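Local coordinates for DSBA-like thioredoxin domain-containing protein (Pseudomonas aeruginosa PAO1, PDB 5HFI) that probably serves as a cytosolic disulfide reductase of the DsbA-like branch of the thioredoxin superfamily, binding glutathione at its active site, at residues Ser24-Ala29 and Leu194-Tyr199; Leu67-Ala70 and Pro76-Lys79; Asp83-Leu86 and Val92-Ser95; Val102-Ala107 and Ala150-Ala155; Thr182-Leu185 and Arg190-Val193. All blocks are in the same frame, centred on the assembly; numbering follows the deposited sequence.

Contacts 1, 3 and 4 are buried, whereas contacts 2 and 5 are partly buried. Contacts 1 and 5 are neighbours: the strand that ends contact 5 runs on into the short helix of contact 1, and a probable backbone hydrogen bond from Leu194 to Phe183 joins them. Both involve the thioredoxin part of the chain, while contacts 2, 3 and 4 hold helices and loops of the helical part, contacts 2 and 3 following one another through helix 79-85. Backbone hydrogen bonds cross in contact 5; the other four are packing contacts: leucine methyls on a carbonyl in contact 1, a phenylalanine ring on aliphatic groups in contacts 2 and 3, an alanine methyl on a helix backbone in contact 4.

Contact 1: residues Ser24-Ala29 and Leu194-Tyr199; sequences SPLLAA and LDTGRY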
loop_
_atom_site.group_PDB
_atom_site.type_symbol
_atom_site.label_atom_id
_atom_site.label_comp_id
_atom_site.label_asym_id
_atom_site.label_seq_id
_atom_site.Cartn_x
_atom_site.Cartn_y
_atom_site.Cartn_z
ATOM N N SER A 24 -5.795 -4.304 -2.714
ATOM C CA SER A 24 -6.323 -3.736 -1.479
ATOM C C SER A 24 -7.449 -4.575 -0.874
ATOM O O SER A 24 -7.476 -4.711 0.360
ATOM C CB SER A 24 -6.787 -2.295 -1.727
ATOM O OG SER A 24 -7.079 -1.636 -0.500
ATOM N N PRO A 25 -8.377 -5.152 -1.644
ATOM C CA PRO A 25 -9.375 -6.023 -0.999
ATOM C C PRO A 25 -8.767 -7.264 -0.371
ATOM O O PRO A 25 -9.338 -7.807 0.584
ATOM C CB PRO A 25 -10.344 -6.373 -2.142
ATOM C CG PRO A 25 -10.080 -5.377 -3.203
ATOM C CD PRO A 25 -8.646 -5.017 -3.086
ATOM N N LEU A 26 -7.618 -7.729 -0.870
ATOM C CA LEU A 26 -6.969 -8.884 -0.260
ATOM C C LEU A 26 -6.359 -8.528 1.092
ATOM O O LEU A 26 -6.421 -9.321 2.037
ATOM C CB LEU A 26 -5.896 -9.442 -1.193
ATOM C CG LEU A 26 -6.345 -9.792 -2.611
ATOM C CD1 LEU A 26 -5.242 -10.538 -3.347
ATOM C CD2 LEU A 26 -7.627 -10.608 -2.590
ATOM N N LEU A 27 -5.749 -7.345 1.198
ATOM C CA LEU A 27 -5.249 -6.902 2.495
ATOM C C LEU A 27 -6.394 -6.685 3.477
ATOM O O LEU A 27 -6.288 -7.049 4.654
ATOM C CB LEU A 27 -4.425 -5.624 2.338
ATOM C CG LEU A 27 -3.875 -5.024 3.633
ATOM C CD1 LEU A 27 -2.989 -6.033 4.355
ATOM C CD2 LEU A 27 -3.109 -3.744 3.342
ATOM N N ALA A 28 -7.500 -6.097 3.011
ATOM C CA ALA A 28 -8.644 -5.881 3.890
ATOM C C ALA A 28 -9.225 -7.205 4.369
ATOM O O ALA A 28 -9.555 -7.355 5.551
ATOM C CB ALA A 28 -9.711 -5.053 3.173
ATOM N N ALA A 29 -9.348 -8.180 3.466
ATOM C CA ALA A 29 -9.868 -9.486 3.856
ATOM C C ALA A 29 -8.919 -10.197 4.812
ATOM O O ALA A 29 -9.363 -10.886 5.737
ATOM C CB ALA A 29 -10.120 -10.341 2.615
ATOM N N LEU A 194 3.136 -16.562 -1.276
ATOM C CA LEU A 194 1.831 -17.000 -1.749
ATOM C C LEU A 194 1.584 -16.572 -3.191
ATOM O O LEU A 194 2.222 -15.656 -3.717
ATOM C CB LEU A 194 0.717 -16.459 -0.847
ATOM C CG LEU A 194 0.907 -16.688 0.656
ATOM C CD1 LEU A 194 -0.275 -16.153 1.445
ATOM C CD2 LEU A 194 1.105 -18.160 0.952
ATOM N N ASP A 195 0.626 -17.255 -3.825
ATOM C CA ASP A 195 0.254 -16.992 -5.216
ATOM C C ASP A 195 -0.795 -15.882 -5.230
ATOM O O ASP A 195 -2.002 -16.116 -5.312
ATOM C CB ASP A 195 -0.251 -18.268 -5.880
ATOM C CG ASP A 195 -0.546 -18.090 -7.362
ATOM O OD1 ASP A 195 -1.001 -19.066 -7.996
ATOM O OD2 ASP A 195 -0.325 -16.984 -7.899
ATOM N N THR A 196 -0.306 -14.641 -5.162
ATOM C CA THR A 196 -1.205 -13.494 -5.084
ATOM C C THR A 196 -2.020 -13.332 -6.362
ATOM O O THR A 196 -3.210 -13.001 -6.304
ATOM C CB THR A 196 -0.409 -12.223 -4.792
ATOM O OG1 THR A 196 0.304 -12.380 -3.559
ATOM C CG2 THR A 196 -1.340 -11.017 -4.682
ATOM N N GLY A 197 -1.399 -13.561 -7.523
ATOM C CA GLY A 197 -2.117 -13.410 -8.778
ATOM C C GLY A 197 -3.319 -14.327 -8.887
ATOM O O GLY A 197 -4.298 -13.996 -9.561
ATOM N N ARG A 198 -3.266 -15.483 -8.217
ATOM C CA ARG A 198 -4.407 -16.391 -8.198
ATOM C C ARG A 198 -5.622 -15.755 -7.533
ATOM O O ARG A 198 -6.763 -16.063 -7.899
ATOM C CB ARG A 198 -4.026 -17.688 -7.480
ATOM C CG ARG A 198 -5.181 -18.642 -7.240
ATOM C CD ARG A 198 -5.822 -19.013 -8.557
ATOM N NE ARG A 198 -4.896 -19.732 -9.420
ATOM C CZ ARG A 198 -5.062 -20.995 -9.791
ATOM N NH1 ARG A 198 -6.123 -21.674 -9.369
ATOM N NH2 ARG A 198 -4.170 -21.582 -10.578
ATOM N N TYR A 199 -5.408 -14.869 -6.565
ATOM C CA TYR A 199 -6.495 -14.358 -5.746
ATOM C C TYR A 199 -6.881 -12.924 -6.064
ATOM O O TYR A 199 -7.817 -12.403 -5.446
ATOM C CB TYR A 199 -6.133 -14.495 -4.264
ATOM C CG TYR A 199 -6.086 -15.936 -3.832
ATOM C CD1 TYR A 199 -4.875 -16.619 -3.748
ATOM C CD2 TYR A 199 -7.257 -16.626 -3.549
ATOM C CE1 TYR A 199 -4.835 -17.943 -3.373
ATOM C CE2 TYR A 199 -7.227 -17.947 -3.173
ATOM C CZ TYR A 199 -6.015 -18.599 -3.086
ATOM O OH TYR A 199 -5.994 -19.918 -2.713
#
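Helix 24-30 and the short helix 196-199 come closest at Leu26 and Tyr199, whose CA atoms are 7.8 Å apart, so one large side chain is enough to bridge them. That side chain is Leu26. With CG beside the backbone N (chi1 -54°), both its methyls face the Tyr199 carbonyl oxygen: Leu26 CD2 lies 3.4 Å from Tyr199 O, and Leu26 CD1 is 3.8 Å from the same oxygen. CD1 also packs on the neighbouring turn, 4.2 Å from Tyr199 CB and equally far from Thr196 CG2. The phenol of Tyr199 turns away from Leu26, and Arg198 CG sits 3.9 Å above one ring face, toward the rim. Helix 203-215 meets the same ring through Trp206, edge-to-face, and through Phe209; Leu26 also touches Trp206. Asp195 is the N-cap of the short helix, its OD2 accepting a weak bond from Arg198 N. The side chain of Thr196 lies about 6 Å from bound glutathione. Helix 24-30 comes soon after the helix that begins in the CxxC sequence, and its packing here joins the active-site helical region to the C-terminal beta-beta-alpha unit of the thioredoxin fold.

Contact 2: residues Leu67-Ala70 and Pro76-Lys79; sequences LRIA and PFGK
Ile69 O, on the residue whose side chain meets Phe77, accepts a hydrogen bond from Thr73 OG1 one turn further along helix 64-73, and Pro76 O is likewise engaged by Tyr21 OH, which ties the loop after that helix to the region of the CxxC sequence. Between the two segments themselves the contact is apolar, and it is made by one ring. Phe77 sends its benzyl group back toward the helix, with CG beside its own backbone N (chi1 -65°). Ala70 CB and Ile69 CB both meet the ring obliquely. Ala70 CB lies 3.8 Å from Phe77 CE2 and equally far from Phe77 CD2, so the methyl is shared by one bond of the ring. The next ring atom, Phe77 CZ, approaches Ile69 CB at 4.2 Å. Phe77 CE2 also passes within 3.9 Å of the backbone N of Ala70. Two tyrosines also meet the ring, Tyr21 edge-to-face and Tyr124 with planes nearly perpendicular, while Gly78, the N-cap residue of helix 79-85, is hydrogen-bonded through its backbone to Tyr124. The side chain of Ile69 is about 4 Å from that of Trp19, a glutathione-binding residue, and about 7 Å from that of Cys17. Helix 64-73 and the loop after it thus lie beside the thioredoxin-type CxxC site, the helix through Ile69 and the loop through Tyr21.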
loop_
_atom_site.group_PDB
_atom_site.type_symbol
_atom_site.label_atom_id
_atom_site.label_comp_id
_atom_site.label_asym_id
_atom_site.label_seq_id
_atom_site.Cartn_x
_atom_site.Cartn_y
_atom_site.Cartn_z
ATOM N N LEU A 67 -6.665 0.494 -16.133
ATOM C CA LEU A 67 -7.945 -0.038 -16.590
ATOM C C LEU A 67 -7.931 -1.559 -16.631
ATOM O O LEU A 67 -8.984 -2.188 -16.472
ATOM C CB LEU A 67 -8.314 0.536 -17.957
ATOM C CG LEU A 67 -9.069 1.864 -17.876
ATOM C CD1 LEU A 67 -9.585 2.282 -19.240
ATOM C CD2 LEU A 67 -10.218 1.751 -16.883
ATOM N N ARG A 68 -6.756 -2.165 -16.828
ATOM C CA ARG A 68 -6.652 -3.617 -16.730
ATOM C C ARG A 68 -6.808 -4.079 -15.286
ATOM O O ARG A 68 -7.432 -5.113 -15.024
ATOM C CB ARG A 68 -5.317 -4.097 -17.308
ATOM C CG ARG A 68 -5.341 -4.352 -18.809
ATOM C CD ARG A 68 -5.780 -5.780 -19.112
ATOM N NE ARG A 68 -4.641 -6.681 -19.070
ATOM C CZ ARG A 68 -4.640 -7.908 -19.579
ATOM N NH1 ARG A 68 -3.547 -8.659 -19.494
ATOM N NH2 ARG A 68 -5.731 -8.384 -20.174
ATOM N N ILE A 69 -6.250 -3.327 -14.334
ATOM C CA ILE A 69 -6.467 -3.628 -12.922
ATOM C C ILE A 69 -7.946 -3.523 -12.575
ATOM O O ILE A 69 -8.483 -4.345 -11.824
ATOM C CB ILE A 69 -5.614 -2.696 -12.041
ATOM C CG1 ILE A 69 -4.151 -2.734 -12.493
ATOM C CG2 ILE A 69 -5.774 -3.061 -10.571
ATOM C CD1 ILE A 69 -3.248 -1.790 -11.734
ATOM N N ALA A 70 -8.627 -2.508 -13.115
ATOM C CA ALA A 70 -10.054 -2.355 -12.848
ATOM C C ALA A 70 -10.848 -3.531 -13.405
ATOM O O ALA A 70 -11.765 -4.037 -12.746
ATOM C CB ALA A 70 -10.560 -1.037 -13.433
ATOM N N PRO A 76 -12.000 0.702 -8.249
ATOM C CA PRO A 76 -12.411 1.902 -8.982
ATOM C C PRO A 76 -11.292 2.914 -9.168
ATOM O O PRO A 76 -10.417 3.095 -8.318
ATOM C CB PRO A 76 -13.512 2.481 -8.084
ATOM C CG PRO A 76 -13.072 2.108 -6.708
ATOM C CD PRO A 76 -12.409 0.753 -6.833
ATOM N N PHE A 77 -11.349 3.597 -10.308
ATOM C CA PHE A 77 -10.439 4.688 -10.626
ATOM C C PHE A 77 -11.272 5.911 -10.984
ATOM O O PHE A 77 -12.214 5.811 -11.777
ATOM C CB PHE A 77 -9.498 4.310 -11.775
ATOM C CG PHE A 77 -8.546 3.189 -11.443
ATOM C CD1 PHE A 77 -7.233 3.458 -11.089
ATOM C CD2 PHE A 77 -8.961 1.866 -11.489
ATOM C CE1 PHE A 77 -6.354 2.435 -10.787
ATOM C CE2 PHE A 77 -8.089 0.837 -11.183
ATOM C CZ PHE A 77 -6.782 1.123 -10.833
ATOM N N GLY A 78 -10.931 7.059 -10.396
ATOM C CA GLY A 78 -11.749 8.246 -10.502
ATOM C C GLY A 78 -11.321 9.192 -11.609
ATOM O O GLY A 78 -10.182 9.174 -12.067
ATOM N N LYS A 79 -12.269 10.037 -12.028
ATOM C CA LYS A 79 -11.986 11.011 -13.078
ATOM C C LYS A 79 -10.949 12.035 -12.634
ATOM O O LYS A 79 -10.168 12.521 -13.460
ATOM C CB LYS A 79 -13.274 11.714 -13.508
ATOM C CG LYS A 79 -13.959 12.504 -12.400
ATOM C CD LYS A 79 -15.170 13.259 -12.925
ATOM C CE LYS A 79 -15.885 14.002 -11.806
ATOM N NZ LYS A 79 -16.462 13.070 -10.797
#

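Contact 3: residues Asp83-Leu86 and Val92-Ser95; sequences DGLL and VFDS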
loop_
_atom_site.group_PDB
_atom_site.type_symbol
_atom_site.label_atom_id
_atom_site.label_comp_id
_atom_site.label_asym_id
_atom_site.label_seq_id
_atom_site.Cartn_x
_atom_site.Cartn_y
_atom_site.Cartn_z
ATOM N N ASP A 83 -8.004 12.215 -15.301
ATOM C CA ASP A 83 -8.008 13.483 -16.018
ATOM C C ASP A 83 -7.592 14.660 -15.146
ATOM O O ASP A 83 -7.715 15.810 -15.577
ATOM C CB ASP A 83 -9.391 13.734 -16.622
ATOM C CG ASP A 83 -9.780 12.681 -17.644
ATOM O OD1 ASP A 83 -8.891 12.221 -18.393
ATOM O OD2 ASP A 83 -10.972 12.309 -17.695
ATOM N N GLY A 84 -7.103 14.404 -13.937
ATOM C CA GLY A 84 -6.643 15.476 -13.078
ATOM C C GLY A 84 -5.213 15.292 -12.619
ATOM O O GLY A 84 -4.322 16.055 -13.003
ATOM N N LEU A 85 -4.984 14.270 -11.795
ATOM C CA LEU A 85 -3.651 14.033 -11.250
ATOM C C LEU A 85 -2.676 13.605 -12.341
ATOM O O LEU A 85 -1.579 14.160 -12.459
ATOM C CB LEU A 85 -3.723 12.976 -10.149
ATOM C CG LEU A 85 -2.412 12.664 -9.430
ATOM C CD1 LEU A 85 -1.888 13.901 -8.735
ATOM C CD2 LEU A 85 -2.606 11.531 -8.442
ATOM N N LEU A 86 -3.055 12.612 -13.148
ATOM C CA LEU A 86 -2.178 12.128 -14.206
ATOM C C LEU A 86 -1.961 13.162 -15.300
ATOM O O LEU A 86 -1.104 12.958 -16.167
ATOM C CB LEU A 86 -2.745 10.838 -14.795
ATOM C CG LEU A 86 -2.488 9.622 -13.903
ATOM C CD1 LEU A 86 -2.971 8.343 -14.557
ATOM C CD2 LEU A 86 -1.010 9.531 -13.555
ATOM N N VAL A 92 4.283 14.988 -8.214
ATOM C CA VAL A 92 5.435 14.099 -8.130
ATOM C C VAL A 92 4.984 12.765 -7.550
ATOM O O VAL A 92 4.257 12.727 -6.549
ATOM C CB VAL A 92 6.577 14.717 -7.296
ATOM C CG1 VAL A 92 6.105 15.080 -5.893
ATOM C CG2 VAL A 92 7.772 13.775 -7.240
ATOM N N PHE A 93 5.390 11.675 -8.197
ATOM C CA PHE A 93 5.129 10.331 -7.689
ATOM C C PHE A 93 6.325 9.927 -6.838
ATOM O O PHE A 93 7.346 9.461 -7.351
ATOM C CB PHE A 93 4.870 9.350 -8.828
ATOM C CG PHE A 93 3.459 9.387 -9.349
ATOM C CD1 PHE A 93 2.682 10.525 -9.207
ATOM C CD2 PHE A 93 2.904 8.276 -9.962
ATOM C CE1 PHE A 93 1.384 10.559 -9.681
ATOM C CE2 PHE A 93 1.606 8.306 -10.438
ATOM C CZ PHE A 93 0.847 9.448 -10.297
ATOM N N ASP A 94 6.196 10.127 -5.529
ATOM C CA ASP A 94 7.239 9.853 -4.550
ATOM C C ASP A 94 6.677 8.868 -3.538
ATOM O O ASP A 94 5.713 9.185 -2.835
ATOM C CB ASP A 94 7.681 11.152 -3.863
ATOM C CG ASP A 94 8.921 10.980 -2.996
ATOM O OD1 ASP A 94 9.485 12.013 -2.560
ATOM O OD2 ASP A 94 9.324 9.820 -2.742
ATOM N N SER A 95 7.278 7.678 -3.461
ATOM C CA SER A 95 6.755 6.644 -2.573
ATOM C C SER A 95 7.106 6.888 -1.111
ATOM O O SER A 95 6.503 6.265 -0.230
ATOM C CB SER A 95 7.279 5.273 -3.000
ATOM O OG SER A 95 6.769 4.902 -4.271
#
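Phe93 reaches across from its loop to touch Leu85 and Leu86 with the far end of its ring. CB points across rather than at the leucines, and a chi1 of -82°, with CG beside the backbone N, swings the ring toward Leu85 and Leu86 to close the distance. CB, CG and the near ring atoms meet nothing of 83-86; toward the leucines the touching begins at CE1, which lies 4.3 Å from Leu85 CD2. At the tip, Phe93 CZ comes within 3.8 Å of Leu86 CD2, the closest approach between the segments. Both methyls meet the ring obliquely, and the Leu86 side chain runs at about a right angle to that of Phe93. Phe93 also packs among Met46, Val54 and His123, the last edge-to-face, and Leu58 of helix 56-59 touches both Phe93 and Leu86. Past the ring the loop turns polar: Asp94 OD2 accepts from Ala96 N at the start of helix 96-109, and Ser95 OG is hydrogen-bonded to Asp14 OD1 and Met46 N. Those bonds, with the backbone pairing of Phe93 to Gln52, hold the loop from which the ring projects. Between the segments the chemistry is dispersion between hydrocarbon surfaces, which has little directional preference of its own. The position of the ring should therefore depend on the backbone bonds behind it and on the several apolar side chains gathered round it.

Contact 4: residues Val102-Ala107 and Ala150-Ala155; sequences VLAAEA and AEAFDA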
loop_
_atom_site.group_PDB
_atom_site.type_symbol
_atom_site.label_atom_id
_atom_site.label_comp_id
_atom_site.label_asym_id
_atom_site.label_seq_id
_atom_site.Cartn_x
_atom_site.Cartn_y
_atom_site.Cartn_z
ATOM N N VAL A 102 2.049 5.713 6.421
ATOM C CA VAL A 102 1.631 4.387 6.867
ATOM C C VAL A 102 2.380 4.002 8.137
ATOM O O VAL A 102 1.789 3.509 9.106
ATOM C CB VAL A 102 1.852 3.352 5.747
ATOM C CG1 VAL A 102 1.695 1.939 6.281
ATOM C CG2 VAL A 102 0.903 3.613 4.577
ATOM N N LEU A 103 3.698 4.221 8.147
ATOM C CA LEU A 103 4.491 3.957 9.345
ATOM C C LEU A 103 3.978 4.756 10.535
ATOM O O LEU A 103 3.854 4.221 11.644
ATOM C CB LEU A 103 5.961 4.289 9.087
ATOM C CG LEU A 103 6.770 3.303 8.246
ATOM C CD1 LEU A 103 8.197 3.803 8.085
ATOM C CD2 LEU A 103 6.751 1.929 8.890
ATOM N N ALA A 104 3.680 6.041 10.324
ATOM C CA ALA A 104 3.217 6.888 11.419
ATOM C C ALA A 104 1.858 6.436 11.938
ATOM O O ALA A 104 1.631 6.409 13.153
ATOM C CB ALA A 104 3.164 8.346 10.964
ATOM N N ALA A 105 0.940 6.084 11.034
ATOM C CA ALA A 105 -0.369 5.599 11.463
ATOM C C ALA A 105 -0.245 4.304 12.252
ATOM O O ALA A 105 -0.973 4.090 13.229
ATOM C CB ALA A 105 -1.279 5.398 10.254
ATOM N N GLU A 106 0.670 3.423 11.840
ATOM C CA GLU A 106 0.875 2.183 12.579
ATOM C C GLU A 106 1.513 2.452 13.937
ATOM O O GLU A 106 1.131 1.841 14.942
ATOM C CB GLU A 106 1.729 1.216 11.758
ATOM C CG GLU A 106 1.966 -0.131 12.427
ATOM C CD GLU A 106 0.686 -0.927 12.626
ATOM O OE1 GLU A 106 -0.277 -0.727 11.854
ATOM O OE2 GLU A 106 0.646 -1.755 13.561
ATOM N N ALA A 107 2.476 3.376 13.988
ATOM C CA ALA A 107 3.143 3.686 15.249
ATOM C C ALA A 107 2.194 4.358 16.235
ATOM O O ALA A 107 2.209 4.047 17.431
ATOM C CB ALA A 107 4.361 4.575 14.993
ATOM N N ALA A 150 0.956 14.705 12.979
ATOM C CA ALA A 150 1.931 15.571 12.322
ATOM C C ALA A 150 3.339 15.285 12.825
ATOM O O ALA A 150 4.271 15.116 12.031
ATOM C CB ALA A 150 1.566 17.038 12.544
ATOM N N GLU A 151 3.508 15.206 14.149
ATOM C CA GLU A 151 4.828 14.941 14.713
ATOM C C GLU A 151 5.292 13.529 14.393
ATOM O O GLU A 151 6.471 13.316 14.089
ATOM C CB GLU A 151 4.825 15.159 16.226
ATOM C CG GLU A 151 4.668 16.612 16.657
ATOM C CD GLU A 151 3.282 17.174 16.375
ATOM O OE1 GLU A 151 2.310 16.384 16.404
ATOM O OE2 GLU A 151 3.177 18.401 16.128
ATOM N N ALA A 152 4.385 12.550 14.470
ATOM C CA ALA A 152 4.756 11.174 14.152
ATOM C C ALA A 152 5.159 11.032 12.689
ATOM O O ALA A 152 6.109 10.306 12.369
ATOM C CB ALA A 152 3.601 10.230 14.486
ATOM N N PHE A 153 4.453 11.718 11.788
ATOM C CA PHE A 153 4.791 11.641 10.371
ATOM C C PHE A 153 6.163 12.243 10.099
ATOM O O PHE A 153 6.964 11.674 9.347
ATOM C CB PHE A 153 3.723 12.341 9.531
ATOM C CG PHE A 153 4.101 12.497 8.085
ATOM C CD1 PHE A 153 3.870 11.467 7.191
ATOM C CD2 PHE A 153 4.664 13.674 7.618
ATOM C CE1 PHE A 153 4.212 11.596 5.865
ATOM C CE2 PHE A 153 5.005 13.813 6.289
ATOM C CZ PHE A 153 4.776 12.769 5.409
ATOM N N ASP A 154 6.447 13.406 10.684
ATOM C CA ASP A 154 7.750 14.021 10.462
ATOM C C ASP A 154 8.864 13.167 11.054
ATOM O O ASP A 154 9.949 13.055 10.470
ATOM C CB ASP A 154 7.768 15.435 11.041
ATOM C CG ASP A 154 6.751 16.354 10.374
ATOM O OD1 ASP A 154 6.244 17.274 11.051
ATOM O OD2 ASP A 154 6.454 16.156 9.175
ATOM N N ALA A 155 8.607 12.533 12.202
ATOM C CA ALA A 155 9.606 11.650 12.798
ATOM C C ALA A 155 9.825 10.402 11.950
ATOM O O ALA A 155 10.968 9.978 11.744
ATOM C CB ALA A 155 9.190 11.266 14.217
#
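Ala104 presses its methyl directly against the backbone of helix 149-157. Its CB is 3.7 Å from Phe153 N, the same distance from Phe153 CA, and 3.8 Å from Ala152 C, so it rests on the peptide link between those two residues. Beside it, Ala152 CB faces Ala104 CB at 4.0 Å, methyl against methyl. Phe153 CB is a little further off, 4.3 Å from Ala104 CB. Because a methyl is all that stands between them, the CA atoms of Ala104 and Phe153 come to 5.1 Å, a very close approach for two helices. Such small-residue packing lets helix 96-109 and helix 149-157 approach closely in the helical part of this DsbA-like thioredoxin domain, away from the glutathione site. The ring of Phe153 stays clear of Ala104. With CG anti to the backbone N (chi1 171°), it is carried past that methyl to Ala100 and Ala101, earlier on helix 96-109, and to Leu136 and Leu137 on helix 133-142. On the other side of helix 96-109, Val102 packs on Met115, Leu116 and Ile119 of helix 112-124. Polar groups stay off the interface: Asp154 OD1 forms a salt bridge with Arg133 NH2, and Glu106 OE1 accepts from Gly112 N.

Contact 5: residues Thr182-Leu185 and Arg190-Val193; sequences TFAL and RLQV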
loop_
_atom_site.group_PDB
_atom_site.type_symbol
_atom_site.label_atom_id
_atom_site.label_comp_id
_atom_site.label_asym_id
_atom_site.label_seq_id
_atom_site.Cartn_x
_atom_site.Cartn_y
_atom_site.Cartn_z
ATOM N N THR A 182 3.504 -8.521 -2.955
ATOM C CA THR A 182 4.036 -9.828 -2.580
ATOM C C THR A 182 3.543 -10.167 -1.184
ATOM O O THR A 182 3.732 -9.380 -0.250
ATOM C CB THR A 182 5.568 -9.853 -2.631
ATOM O OG1 THR A 182 6.014 -9.649 -3.980
ATOM C CG2 THR A 182 6.099 -11.189 -2.128
ATOM N N PHE A 183 2.901 -11.324 -1.047
ATOM C CA PHE A 183 2.436 -11.834 0.235
ATOM C C PHE A 183 3.246 -13.065 0.618
ATOM O O PHE A 183 3.474 -13.950 -0.213
ATOM C CB PHE A 183 0.950 -12.206 0.188
ATOM C CG PHE A 183 0.018 -11.027 0.201
ATOM C CD1 PHE A 183 -0.309 -10.402 1.392
ATOM C CD2 PHE A 183 -0.556 -10.565 -0.972
ATOM C CE1 PHE A 183 -1.181 -9.325 1.412
ATOM C CE2 PHE A 183 -1.430 -9.488 -0.958
ATOM C CZ PHE A 183 -1.741 -8.869 0.235
ATOM N N ALA A 184 3.666 -13.126 1.878
ATOM C CA ALA A 184 4.415 -14.272 2.374
ATOM C C ALA A 184 3.883 -14.659 3.744
ATOM O O ALA A 184 3.699 -13.797 4.607
ATOM C CB ALA A 184 5.917 -13.972 2.448
ATOM N N LEU A 185 3.635 -15.950 3.934
ATOM C CA LEU A 185 3.089 -16.477 5.177
ATOM C C LEU A 185 4.220 -17.054 6.018
ATOM O O LEU A 185 5.019 -17.855 5.523
ATOM C CB LEU A 185 2.038 -17.550 4.882
ATOM C CG LEU A 185 0.908 -17.785 5.884
ATOM C CD1 LEU A 185 0.200 -16.483 6.220
ATOM C CD2 LEU A 185 -0.078 -18.799 5.323
ATOM N N ARG A 190 9.403 -20.060 9.463
ATOM C CA ARG A 190 9.336 -20.615 8.116
ATOM C C ARG A 190 8.477 -19.729 7.213
ATOM O O ARG A 190 7.327 -19.444 7.538
ATOM C CB ARG A 190 8.784 -22.041 8.159
ATOM C CG ARG A 190 9.038 -22.831 6.897
ATOM C CD ARG A 190 8.836 -24.324 7.109
ATOM N NE ARG A 190 7.432 -24.669 7.313
ATOM C CZ ARG A 190 6.649 -25.200 6.378
ATOM N NH1 ARG A 190 7.132 -25.455 5.170
ATOM N NH2 ARG A 190 5.382 -25.482 6.654
ATOM N N LEU A 191 9.036 -19.300 6.082
ATOM C CA LEU A 191 8.404 -18.321 5.204
ATOM C C LEU A 191 8.014 -18.965 3.880
ATOM O O LEU A 191 8.819 -19.677 3.272
ATOM C CB LEU A 191 9.337 -17.134 4.948
ATOM C CG LEU A 191 9.112 -15.887 5.803
ATOM C CD1 LEU A 191 10.342 -15.001 5.785
ATOM C CD2 LEU A 191 7.905 -15.117 5.316
ATOM N N GLN A 192 6.785 -18.702 3.432
ATOM C CA GLN A 192 6.263 -19.236 2.178
ATOM C C GLN A 192 5.585 -18.113 1.406
ATOM O O GLN A 192 4.645 -17.490 1.910
ATOM C CB GLN A 192 5.276 -20.379 2.440
ATOM C CG GLN A 192 4.560 -20.880 1.202
ATOM C CD GLN A 192 3.589 -22.008 1.510
ATOM O OE1 GLN A 192 3.707 -22.679 2.536
ATOM N NE2 GLN A 192 2.626 -22.225 0.621
ATOM N N VAL A 193 6.053 -17.860 0.188
ATOM C CA VAL A 193 5.468 -16.812 -0.642
ATOM C C VAL A 193 4.206 -17.353 -1.303
ATOM O O VAL A 193 4.194 -18.478 -1.816
ATOM C CB VAL A 193 6.486 -16.311 -1.677
ATOM C CG1 VAL A 193 5.803 -15.488 -2.757
ATOM C CG2 VAL A 193 7.568 -15.489 -0.986
#
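Leu185 and Gln192 are joined by two backbone hydrogen bonds that form one antiparallel hydrogen-bonded pair. Leu185 N donates to Gln192 O over 2.7 Å at a nearly straight 163°, and Gln192 N returns a bond of 2.9 Å to Leu185 O. Next along the strands, Ala184 and Val193 make a non-hydrogen-bonded pair with CA atoms 4.1 Å apart. Here CA-H...O contacts fill in, among them one from Ala184 CA to Gln192 O at 3.3 Å. The packing lies mainly on the Ala184 face. Ala184 CB sits between two aliphatic partners, 3.7 Å from Leu191 CD2 and 4.1 Å from Val193 CG2. The other branch of Val193, CG1, is anti to the backbone N (chi1 166°), which brings it within 3.8 Å of Phe183 O. Leu185 and Gln192 project from the other face, where Leu185 touches Leu9 of the neighbouring strand 8-13. Phe183 stacks on Tyr11 of that strand, and Thr182 OG1 is hydrogen-bonded to Gly179 O in the glutathione pocket. Strands 182-186 and 191-193 form the antiparallel beta hairpin of the thioredoxin fold, which follows directly on the loop holding Phe180 and Pro181 against glutathione.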